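Local coordinates for protein putative enoyl-CoA hydratase/isomerase (Bordetella parapertussis, PDB 3ISA) that probably acts on acyl-coenzyme A thioesters as an enoyl-CoA hydratase or isomerase of the crotonase family, its exact substrate and reaction remaining undetermined, at residues T70-Q75 with R236-L241; F138-G143 with A222-S227; L31-V36 with L81-R86; R61-G66 with G107-A112. One frame throughout, in Å; residues are numbered along the deposited sequence.

The chain has the crotonase family domain, and the four contacts tie its loops and helices together, with centres between about 14 and 19 Å apart. Interactions 3, 4 and 1 take their first segments in that order along the chain and interlock, since each opens before another has closed; interaction 2 opens after 3 and 4 have closed and lies within the span of interaction 1. Interaction 4 is nearest the centre of the chain, about 9 Å from it, and includes strand 108-110. Helix 77-95 carries interaction 3 and also packs on L140, L142 and L224 of interaction 2, while R236 of interaction 1 bonds to F138 O. Interactions 2 and 3 both reach the second subunit.

Interaction 1: residues T70-Q75 with R236-L241; sequences TDYETQ and RIRDYL
Y72 and E73, in the loop that leads from strand 53-58 to helix 77-95 of the crotonase-type domain, meet one side of the C-terminal helix 233-241 through I237, R238 and L241. The tyrosine carries most of the contact. Its CB points toward the helix, and with CG set between the backbone N and the carbonyl carbon (chi1 84°) the ring is carried toward the helix. Beyond CG the two sides of the ring find different partners. Y72 CD1 lies 3.9 Å from I237 CG2, and Y72 CE1 comes closer to the same methyl, which sits over the ring face in a CH-pi contact 4.0 Å from the centroid; the opposite face is covered by CG of E73. On the other side Y72 CE2 is 3.6 Å from L241 CD1. At the tip, Y72 OH stands 3.2 Å from R238 CA, beside R238 CB. A long, flat residue suits this place, its ring meeting I237 and L241 and its hydroxyl ending against R238. F69 and F138 add to the apolar cover of I237. The outer margin is held by charge: R238, with CG anti to its backbone N (chi1 -168°), crosses E73 at about a right angle, with carboxylate and guanidinium planes 30° apart. R238 NE donates to E73 OE2 at 3.2 Å on its syn side, tilted from the carboxylate plane; NH2 to E73 OE1 completes the salt bridge, although the place of NH2 is less sure. Within the loop, T74 OG1 and T74 N approach D71 O from the same face of its carbonyl, T74 OG1 at 3.0 Å.

Interaction 2: residues F138-G143 with A222-S227; sequences FGLVLG and AALARS
With OG of S227 turned between its backbone N and carbonyl carbon (chi1 75°), the hydroxyl faces V141, whose CG1 is anti to its own N (chi1 -179°), which sets V141 CG1 against A223 CB, 4.0 Å away and one turn back on helix 217-229. V141 N donates to S227 OG at 3.0 Å in a nearly straight bond (164°), while V141 CG2 rests 3.7 Å from S227 CB. Valine suits the spot, its two branches covering two helix positions, and alanine at 223 leaves room for one of them. V141 O lies 3.3 Å from L224 CA, a CA-H...O contact. L140 and L142 lie alongside L224 and point the same way; in one of the two conformers of L224, so less surely, L224 CD2 is 3.6 Å from L140 CD1. G139, whose positive phi favours glycine, has its O 3.2 Å from S227 CB. Waters lie between S227 O and the carbonyls of F138 and G139. The loop thus joins the helix that also packs on the second subunit, where R226 meets D218 of that copy. Because S227 OG gives its proton to L224 O at 2.8 Å, it meets V141 N as an acceptor, so one buried hydroxyl uses both of its functions.

Interaction 3: residues L31-V36 with L81-R86; sequences LSAELV and LLRMVR
The guanidinium of R83 meets L31 O at its edge, 3° from the guanidinium plane, and a water lies at the same edge. R83 NH2 donates to L31 O in a long bond of 3.3 Å, on a lone pair in the carbonyl plane, and the water closes a small ring: it accepts from R83 NE at 2.8 Å and donates to L31 O at 3.0 Å. A33 N and S32 CA approach the group obliquely. NH2 has a second and stronger partner in D68 O, to which the bond with L31 is subordinate, and NH1 bonds to Q75 OE1, so one arginine ties two backbone carbonyls and a glutamine side chain to helix 77-95. Its chain turns at chi3 (59°), which lays the guanidinium beside the start of helix 33-48. Alanine, being small, lets the aliphatic part of R83 lie close: A33 CB is 3.9 Å from R83 CG. In this crotonase-type domain the contact joins helix 33-48 at its first turn to the middle of helix 77-95. S32 is the N-cap of the former, its OG accepting from L35 N at 3.1 Å, a role for which a short hydroxyl side chain is well suited. One turn on, V36 points toward the second helix, and its CG1 stands 3.7 Å from R86 O and 4.1 Å from R86 CB. The polar end of R86 is engaged elsewhere, in a salt bridge to E37, and its side chain packs on P231 of the second subunit. On other sides of helix 77-95, M84 and V85 touch L224 of helix 217-229.

Interaction 4: residues R61-G66 with G107-A112; sequences RNFSAG and GRNFGA
In crotonases the loop after strand 53-58 and the segment running into the next helix bring together the backbone N-H groups of the oxyanion hole; by analogy, the hole would probably lie where this loop passes G66 and where helix 112-119 begins at A112, and this contact holds the two approaches together. The segments run nearly parallel, 14° apart. N109 OD1 joins them, accepting from F63 N at 2.9 Å, in the plane of its carbonyl, and from S64 N at 3.1 Å, tilted from that plane. Two backbone amides thus grip one buried oxygen, while ND2 bonds to H106 O. An asparagine fits, offering acceptor and donor on one short amide. It slides past N62, whose amide plane lies 15° from its own; N62 ND2 gives R108 O a nearly straight bond of 3.0 Å (169°) and also serves R28 O. Farther along, F110 N donates to a lone pair of S64 O at 3.1 Å. S64 OG accepts from G66 N at 2.9 Å, an ST turn, and bonds to N29 O as its stronger link. G107 and G66 both have positive phi, which favours glycine, and G107 CA makes a close CA-H...O contact with R61 O at 3.3 Å. A65 CB touches the F110 ring at F110 CD2, 4.0 Å away. Strand 108-110 pairs with strand 130-132 through N109, F63 packs on L116 of helix 112-119, and A112 at the start of that helix touches L31 and L142 from the loops before helices 33-48 and 144-151.

Interaction 1: residues T70-Q75 with R236-L241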
# COMPACT_ATOMS: atom_id res chain seq x y z
N THR D 70 37.65 11.82 7.12
CA THR D 70 38.79 12.12 8.01
C THR D 70 38.67 11.34 9.31
O THR D 70 37.65 11.42 10.00
CB THR D 70 38.85 13.63 8.34
OG1 THR D 70 38.74 14.38 7.13
CG2 THR D 70 40.17 14.02 9.08
N ASP D 71 39.71 10.58 9.64
CA ASP D 71 39.72 9.79 10.90
C ASP D 71 38.57 8.76 11.04
O ASP D 71 38.16 8.43 12.16
CB ASP D 71 39.79 10.70 12.15
CG ASP D 71 40.96 11.69 12.10
OD1 ASP D 71 42.11 11.26 11.87
OD2 ASP D 71 40.71 12.89 12.31
N TYR D 72 38.05 8.26 9.91
CA TYR D 72 37.08 7.16 9.95
C TYR D 72 37.73 5.91 10.55
O TYR D 72 37.04 5.09 11.19
CB TYR D 72 36.47 6.87 8.56
CG TYR D 72 37.31 5.96 7.70
CD1 TYR D 72 37.01 4.60 7.60
CD2 TYR D 72 38.41 6.45 7.00
CE1 TYR D 72 37.79 3.75 6.83
CE2 TYR D 72 39.19 5.62 6.22
CZ TYR D 72 38.87 4.28 6.14
OH TYR D 72 39.65 3.47 5.38
N GLU D 73 39.05 5.76 10.37
CA GLU D 73 39.79 4.62 10.93
C GLU D 73 39.72 4.51 12.45
O GLU D 73 39.75 3.42 13.01
CB GLU D 73 41.26 4.63 10.47
CG GLU D 73 41.46 4.22 9.01
CD GLU D 73 41.57 2.70 8.81
OE1 GLU D 73 40.74 1.93 9.36
OE2 GLU D 73 42.48 2.28 8.07
N THR D 74 39.63 5.65 13.12
CA THR D 74 39.55 5.69 14.58
C THR D 74 38.11 5.71 15.10
O THR D 74 37.88 5.79 16.31
CB THR D 74 40.35 6.88 15.17
OG1 THR D 74 39.84 8.11 14.63
CG2 THR D 74 41.82 6.75 14.83
N GLN D 75 37.14 5.62 14.19
CA GLN D 75 35.74 5.51 14.62
C GLN D 75 35.28 4.08 14.45
O GLN D 75 35.76 3.37 13.57
CB GLN D 75 34.86 6.48 13.85
CG GLN D 75 35.19 7.95 14.17
CD GLN D 75 34.19 8.92 13.60
OE1 GLN D 75 33.11 8.52 13.16
NE2 GLN D 75 34.53 10.21 13.61
N ARG D 236 35.11 -2.09 3.61
CA ARG D 236 34.57 -1.71 2.30
C ARG D 236 34.91 -0.26 1.97
O ARG D 236 35.31 0.07 0.82
CB ARG D 236 33.04 -1.91 2.24
CG ARG D 236 32.57 -3.37 2.23
CD ARG D 236 31.07 -3.50 1.92
NE ARG D 236 30.18 -2.84 2.90
CZ ARG D 236 29.72 -3.41 4.03
NH1 ARG D 236 30.09 -4.63 4.37
NH2 ARG D 236 28.90 -2.73 4.83
N ILE D 237 34.77 0.61 2.96
CA ILE D 237 35.19 2.01 2.83
C ILE D 237 36.70 2.12 2.50
O ILE D 237 37.09 2.81 1.55
CB ILE D 237 34.81 2.82 4.11
CG1 ILE D 237 33.28 2.92 4.26
CG2 ILE D 237 35.43 4.21 4.09
CD1 ILE D 237 32.80 3.51 5.60
N ARG D 238 37.52 1.42 3.28
CA ARG D 238 38.98 1.37 3.08
C ARG D 238 39.34 0.96 1.65
O ARG D 238 40.13 1.65 0.99
CB ARG D 238 39.62 0.43 4.11
CG ARG D 238 41.15 0.51 4.21
CD ARG D 238 41.66 -0.46 5.28
NE ARG D 238 41.10 -0.15 6.59
CZ ARG D 238 40.34 -0.97 7.31
NH1 ARG D 238 40.04 -2.19 6.86
NH2 ARG D 238 39.88 -0.58 8.49
N ASP D 239 38.73 -0.12 1.17
CA ASP D 239 38.94 -0.62 -0.19
C ASP D 239 38.58 0.42 -1.26
O ASP D 239 39.32 0.58 -2.23
CB ASP D 239 38.13 -1.89 -0.45
CG ASP D 239 38.67 -3.10 0.30
OD1 ASP D 239 39.79 -3.03 0.85
OD2 ASP D 239 37.97 -4.14 0.34
N TYR D 240 37.46 1.10 -1.05
CA TYR D 240 36.99 2.13 -1.98
C TYR D 240 37.93 3.35 -1.99
O TYR D 240 38.26 3.88 -3.06
CB TYR D 240 35.54 2.56 -1.67
CG TYR D 240 35.19 3.88 -2.31
CD1 TYR D 240 34.99 3.98 -3.69
CD2 TYR D 240 35.11 5.05 -1.54
CE1 TYR D 240 34.70 5.22 -4.28
CE2 TYR D 240 34.81 6.27 -2.12
CZ TYR D 240 34.62 6.35 -3.48
OH TYR D 240 34.33 7.58 -4.04
N LEU D 241 38.36 3.79 -0.81
CA LEU D 241 39.21 4.98 -0.68
C LEU D 241 40.62 4.77 -1.25
O LEU D 241 41.31 5.74 -1.57
CB LEU D 241 39.28 5.47 0.77
CG LEU D 241 38.01 6.09 1.38
CD1 LEU D 241 38.25 6.40 2.84
CD2 LEU D 241 37.58 7.35 0.63

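Interaction 2: residues F138-G143 with A222-S227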
# COMPACT_ATOMS: atom_id res chain seq x y z
N PHE D 138 30.98 0.95 -2.02
CA PHE D 138 31.27 0.32 -0.74
C PHE D 138 30.00 -0.17 -0.05
O PHE D 138 29.96 -0.34 1.17
CB PHE D 138 32.16 1.18 0.19
CG PHE D 138 31.64 2.58 0.47
CD1 PHE D 138 30.83 2.83 1.59
CD2 PHE D 138 32.01 3.66 -0.34
CE1 PHE D 138 30.38 4.13 1.86
CE2 PHE D 138 31.56 4.95 -0.07
CZ PHE D 138 30.74 5.18 1.03
N GLY D 139 28.96 -0.38 -0.87
CA GLY D 139 27.74 -1.05 -0.42
C GLY D 139 26.70 -0.12 0.21
O GLY D 139 25.66 -0.59 0.65
N LEU D 140 26.99 1.18 0.26
CA LEU D 140 26.08 2.16 0.87
C LEU D 140 24.83 2.43 0.02
O LEU D 140 24.94 2.74 -1.16
CB LEU D 140 26.81 3.47 1.14
CG LEU D 140 25.99 4.51 1.91
CD1 LEU D 140 25.83 4.08 3.37
CD2 LEU D 140 26.62 5.89 1.79
N VAL D 141 23.64 2.33 0.63
CA VAL D 141 22.40 2.61 -0.08
C VAL D 141 21.76 3.87 0.50
O VAL D 141 20.96 3.79 1.45
CB VAL D 141 21.42 1.39 -0.08
CG1 VAL D 141 20.13 1.72 -0.87
CG2 VAL D 141 22.09 0.12 -0.63
N LEU D 142 22.14 5.03 -0.06
CA LEU D 142 21.75 6.34 0.50
C LEU D 142 21.18 7.24 -0.60
O LEU D 142 21.85 7.50 -1.61
CB LEU D 142 22.97 7.03 1.14
CG LEU D 142 22.75 8.45 1.69
CD1 LEU D 142 21.82 8.38 2.90
CD2 LEU D 142 24.08 9.14 2.04
N GLY D 143 19.96 7.74 -0.38
CA GLY D 143 19.33 8.69 -1.31
C GLY D 143 18.81 8.06 -2.59
O GLY D 143 18.35 8.76 -3.51
N ALA D 222 15.28 2.11 6.26
CA ALA D 222 15.59 0.68 6.39
C ALA D 222 16.73 0.26 5.46
O ALA D 222 17.69 -0.37 5.91
CB ALA D 222 14.36 -0.18 6.15
N ALA D 223 16.64 0.66 4.19
CA ALA D 223 17.66 0.33 3.18
C ALA D 223 19.03 0.90 3.57
O ALA D 223 20.05 0.19 3.46
CB ALA D 223 17.25 0.82 1.79
N LEU D 224 19.06 2.15 4.03
CA LEU D 224 20.30 2.77 4.53
C LEU D 224 20.89 1.97 5.70
O LEU D 224 22.08 1.61 5.69
CB LEU D 224 20.08 4.25 4.91
CG LEU D 224 21.27 5.11 5.42
CD1 LEU D 224 21.56 4.92 6.94
CD2 LEU D 224 22.54 4.85 4.60
N ALA D 225 20.05 1.72 6.71
CA ALA D 225 20.46 1.05 7.94
C ALA D 225 21.07 -0.31 7.63
O ALA D 225 22.17 -0.59 8.09
CB ALA D 225 19.26 0.92 8.92
N ARG D 226 20.37 -1.12 6.82
CA ARG D 226 20.84 -2.45 6.43
C ARG D 226 22.20 -2.38 5.73
O ARG D 226 23.09 -3.14 6.06
CB ARG D 226 19.85 -3.18 5.53
CG ARG D 226 18.61 -3.62 6.26
CD ARG D 226 17.81 -4.68 5.53
NE ARG D 226 16.51 -4.81 6.17
CZ ARG D 226 15.42 -4.16 5.80
NH1 ARG D 226 15.45 -3.33 4.74
NH2 ARG D 226 14.29 -4.32 6.49
N SER D 227 22.33 -1.44 4.78
CA SER D 227 23.56 -1.31 3.98
C SER D 227 24.79 -0.95 4.83
O SER D 227 25.86 -1.53 4.65
CB SER D 227 23.36 -0.30 2.84
OG SER D 227 23.35 1.05 3.28
O HOH W 1 28.01 -0.38 3.15
O HOH W 2 26.52 -3.03 2.69

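Interaction 3: residues L31-V36 with L81-R86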
# COMPACT_ATOMS: atom_id res chain seq x y z
N LEU D 31 30.63 16.39 5.57
CA LEU D 31 29.67 16.27 6.63
C LEU D 31 30.27 15.51 7.79
O LEU D 31 30.24 14.28 7.82
CB LEU D 31 28.40 15.59 6.11
CG LEU D 31 27.68 16.34 4.98
CD1 LEU D 31 26.46 15.52 4.54
CD2 LEU D 31 27.28 17.78 5.39
N SER D 32 30.82 16.26 8.75
CA SER D 32 31.19 15.73 10.04
C SER D 32 29.93 15.46 10.87
O SER D 32 28.85 15.98 10.56
CB SER D 32 32.05 16.75 10.79
OG SER D 32 31.35 17.97 10.99
N ALA D 33 30.06 14.67 11.94
CA ALA D 33 28.94 14.46 12.84
C ALA D 33 28.41 15.82 13.34
O ALA D 33 27.21 16.06 13.29
CB ALA D 33 29.33 13.54 14.02
N GLU D 34 29.33 16.72 13.72
CA GLU D 34 28.98 18.06 14.19
C GLU D 34 28.16 18.89 13.17
O GLU D 34 27.16 19.52 13.54
CB GLU D 34 30.25 18.82 14.64
CG GLU D 34 29.96 20.04 15.49
CD GLU D 34 31.10 21.07 15.55
OE1 GLU D 34 32.08 20.96 14.78
OE2 GLU D 34 30.98 22.01 16.37
N LEU D 35 28.59 18.90 11.91
CA LEU D 35 27.85 19.62 10.88
C LEU D 35 26.44 19.04 10.65
O LEU D 35 25.47 19.81 10.57
CB LEU D 35 28.65 19.68 9.56
CG LEU D 35 27.98 20.40 8.37
CD1 LEU D 35 27.39 21.78 8.75
CD2 LEU D 35 29.04 20.56 7.29
N VAL D 36 26.32 17.71 10.58
CA VAL D 36 25.00 17.06 10.42
C VAL D 36 24.09 17.45 11.57
O VAL D 36 22.95 17.88 11.34
CB VAL D 36 25.14 15.53 10.26
CG1 VAL D 36 23.75 14.78 10.26
CG2 VAL D 36 25.93 15.21 9.00
N LEU D 81 27.86 3.97 11.36
CA LEU D 81 26.43 3.70 11.16
C LEU D 81 25.56 4.83 11.69
O LEU D 81 24.68 5.31 10.99
CB LEU D 81 26.00 2.36 11.79
CG LEU D 81 24.48 2.12 11.76
CD1 LEU D 81 23.93 1.99 10.32
CD2 LEU D 81 24.03 0.95 12.63
N LEU D 82 25.81 5.26 12.93
CA LEU D 82 25.07 6.36 13.54
C LEU D 82 25.16 7.63 12.67
O LEU D 82 24.14 8.27 12.40
CB LEU D 82 25.51 6.63 14.98
CG LEU D 82 24.80 7.80 15.68
CD1 LEU D 82 23.29 7.64 15.63
CD2 LEU D 82 25.25 7.92 17.14
N ARG D 83 26.36 7.96 12.22
CA ARG D 83 26.54 9.14 11.40
C ARG D 83 25.76 9.07 10.06
O ARG D 83 25.17 10.05 9.61
CB ARG D 83 28.03 9.44 11.18
CG ARG D 83 28.75 9.97 12.44
CD ARG D 83 30.25 10.09 12.19
NE ARG D 83 30.53 10.98 11.06
CZ ARG D 83 31.70 11.05 10.43
NH1 ARG D 83 32.70 10.27 10.80
NH2 ARG D 83 31.85 11.90 9.41
N MET D 84 25.74 7.89 9.44
CA MET D 84 24.95 7.69 8.22
C MET D 84 23.43 7.75 8.48
O MET D 84 22.69 8.34 7.70
CB MET D 84 25.35 6.36 7.56
CG MET D 84 26.68 6.44 6.79
SD MET D 84 26.77 7.64 5.44
CE MET D 84 28.35 7.09 4.79
N VAL D 85 22.98 7.16 9.59
CA VAL D 85 21.58 7.23 9.99
C VAL D 85 21.14 8.67 10.23
O VAL D 85 20.09 9.08 9.73
CB VAL D 85 21.30 6.31 11.22
CG1 VAL D 85 19.94 6.62 11.83
CG2 VAL D 85 21.37 4.84 10.77
N ARG D 86 21.97 9.44 10.94
CA ARG D 86 21.66 10.85 11.19
C ARG D 86 21.63 11.66 9.89
O ARG D 86 20.79 12.54 9.73
CB ARG D 86 22.61 11.44 12.26
CG ARG D 86 22.49 10.79 13.68
CD ARG D 86 21.10 10.97 14.31
NE ARG D 86 20.93 12.34 14.81
CZ ARG D 86 19.77 12.87 15.18
NH1 ARG D 86 18.65 12.16 15.08
NH2 ARG D 86 19.72 14.12 15.65
O HOH W 3 28.64 12.55 9.68

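Interaction 4: residues R61-G66 with G107-A112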
# COMPACT_ATOMS: atom_id res chain seq x y z
N ARG D 61 34.79 26.39 -2.38
CA ARG D 61 34.84 25.89 -3.76
C ARG D 61 33.68 24.97 -4.17
O ARG D 61 33.48 24.69 -5.36
CB ARG D 61 36.17 25.15 -3.99
CG ARG D 61 37.42 26.04 -3.92
CD ARG D 61 38.72 25.22 -3.89
NE ARG D 61 39.46 25.36 -2.64
CZ ARG D 61 39.58 24.40 -1.72
NH1 ARG D 61 39.01 23.21 -1.89
NH2 ARG D 61 40.28 24.63 -0.61
N ASN D 62 32.93 24.46 -3.19
CA ASN D 62 31.82 23.54 -3.52
C ASN D 62 30.60 23.66 -2.60
O ASN D 62 30.59 24.48 -1.67
CB ASN D 62 32.31 22.07 -3.59
CG ASN D 62 32.46 21.42 -2.21
OD1 ASN D 62 32.56 22.10 -1.18
ND2 ASN D 62 32.49 20.08 -2.19
N PHE D 63 29.60 22.83 -2.87
CA PHE D 63 28.41 22.68 -2.02
C PHE D 63 28.73 21.72 -0.86
O PHE D 63 28.73 22.14 0.31
CB PHE D 63 27.22 22.20 -2.89
CG PHE D 63 25.94 21.98 -2.13
CD1 PHE D 63 25.09 23.04 -1.84
CD2 PHE D 63 25.58 20.69 -1.71
CE1 PHE D 63 23.89 22.83 -1.13
CE2 PHE D 63 24.41 20.47 -1.00
CZ PHE D 63 23.56 21.53 -0.71
N SER D 64 29.02 20.45 -1.17
CA SER D 64 29.49 19.46 -0.18
C SER D 64 30.08 18.19 -0.82
O SER D 64 29.51 17.62 -1.77
CB SER D 64 28.35 19.04 0.78
OG SER D 64 28.78 18.01 1.65
N ALA D 65 31.18 17.72 -0.23
CA ALA D 65 31.78 16.43 -0.57
C ALA D 65 31.17 15.25 0.19
O ALA D 65 31.67 14.14 0.10
CB ALA D 65 33.29 16.48 -0.37
N GLY D 66 30.07 15.49 0.93
CA GLY D 66 29.37 14.40 1.60
C GLY D 66 30.07 13.96 2.88
O GLY D 66 30.75 14.75 3.49
N GLY D 107 31.08 23.71 -7.96
CA GLY D 107 32.23 22.85 -7.74
C GLY D 107 31.90 21.36 -7.79
O GLY D 107 30.84 20.96 -8.31
N ARG D 108 32.80 20.56 -7.22
CA ARG D 108 32.70 19.11 -7.23
C ARG D 108 32.01 18.58 -5.97
O ARG D 108 32.50 18.78 -4.85
CB ARG D 108 34.09 18.49 -7.37
CG ARG D 108 34.83 18.89 -8.66
CD ARG D 108 36.29 18.45 -8.64
NE ARG D 108 36.42 17.00 -8.49
CZ ARG D 108 37.55 16.31 -8.61
NH1 ARG D 108 38.69 16.93 -8.90
NH2 ARG D 108 37.54 15.00 -8.45
N ASN D 109 30.89 17.91 -6.16
CA ASN D 109 30.05 17.46 -5.06
C ASN D 109 29.87 15.96 -5.05
O ASN D 109 29.76 15.33 -6.11
CB ASN D 109 28.72 18.20 -5.14
CG ASN D 109 28.93 19.72 -5.24
OD1 ASN D 109 29.35 20.36 -4.27
ND2 ASN D 109 28.68 20.28 -6.42
N PHE D 110 29.83 15.39 -3.85
CA PHE D 110 29.93 13.94 -3.67
C PHE D 110 28.94 13.40 -2.64
O PHE D 110 28.69 14.06 -1.62
CB PHE D 110 31.34 13.54 -3.22
CG PHE D 110 32.42 13.86 -4.21
CD1 PHE D 110 32.72 12.97 -5.23
CD2 PHE D 110 33.14 15.05 -4.11
CE1 PHE D 110 33.71 13.25 -6.16
CE2 PHE D 110 34.15 15.35 -5.03
CZ PHE D 110 34.43 14.44 -6.06
N GLY D 111 28.43 12.20 -2.91
CA GLY D 111 27.71 11.40 -1.91
C GLY D 111 26.55 12.10 -1.22
O GLY D 111 25.69 12.68 -1.89
N ALA D 112 26.55 12.08 0.11
CA ALA D 112 25.52 12.73 0.91
C ALA D 112 25.36 14.23 0.60
O ALA D 112 24.29 14.80 0.79
CB ALA D 112 25.77 12.48 2.39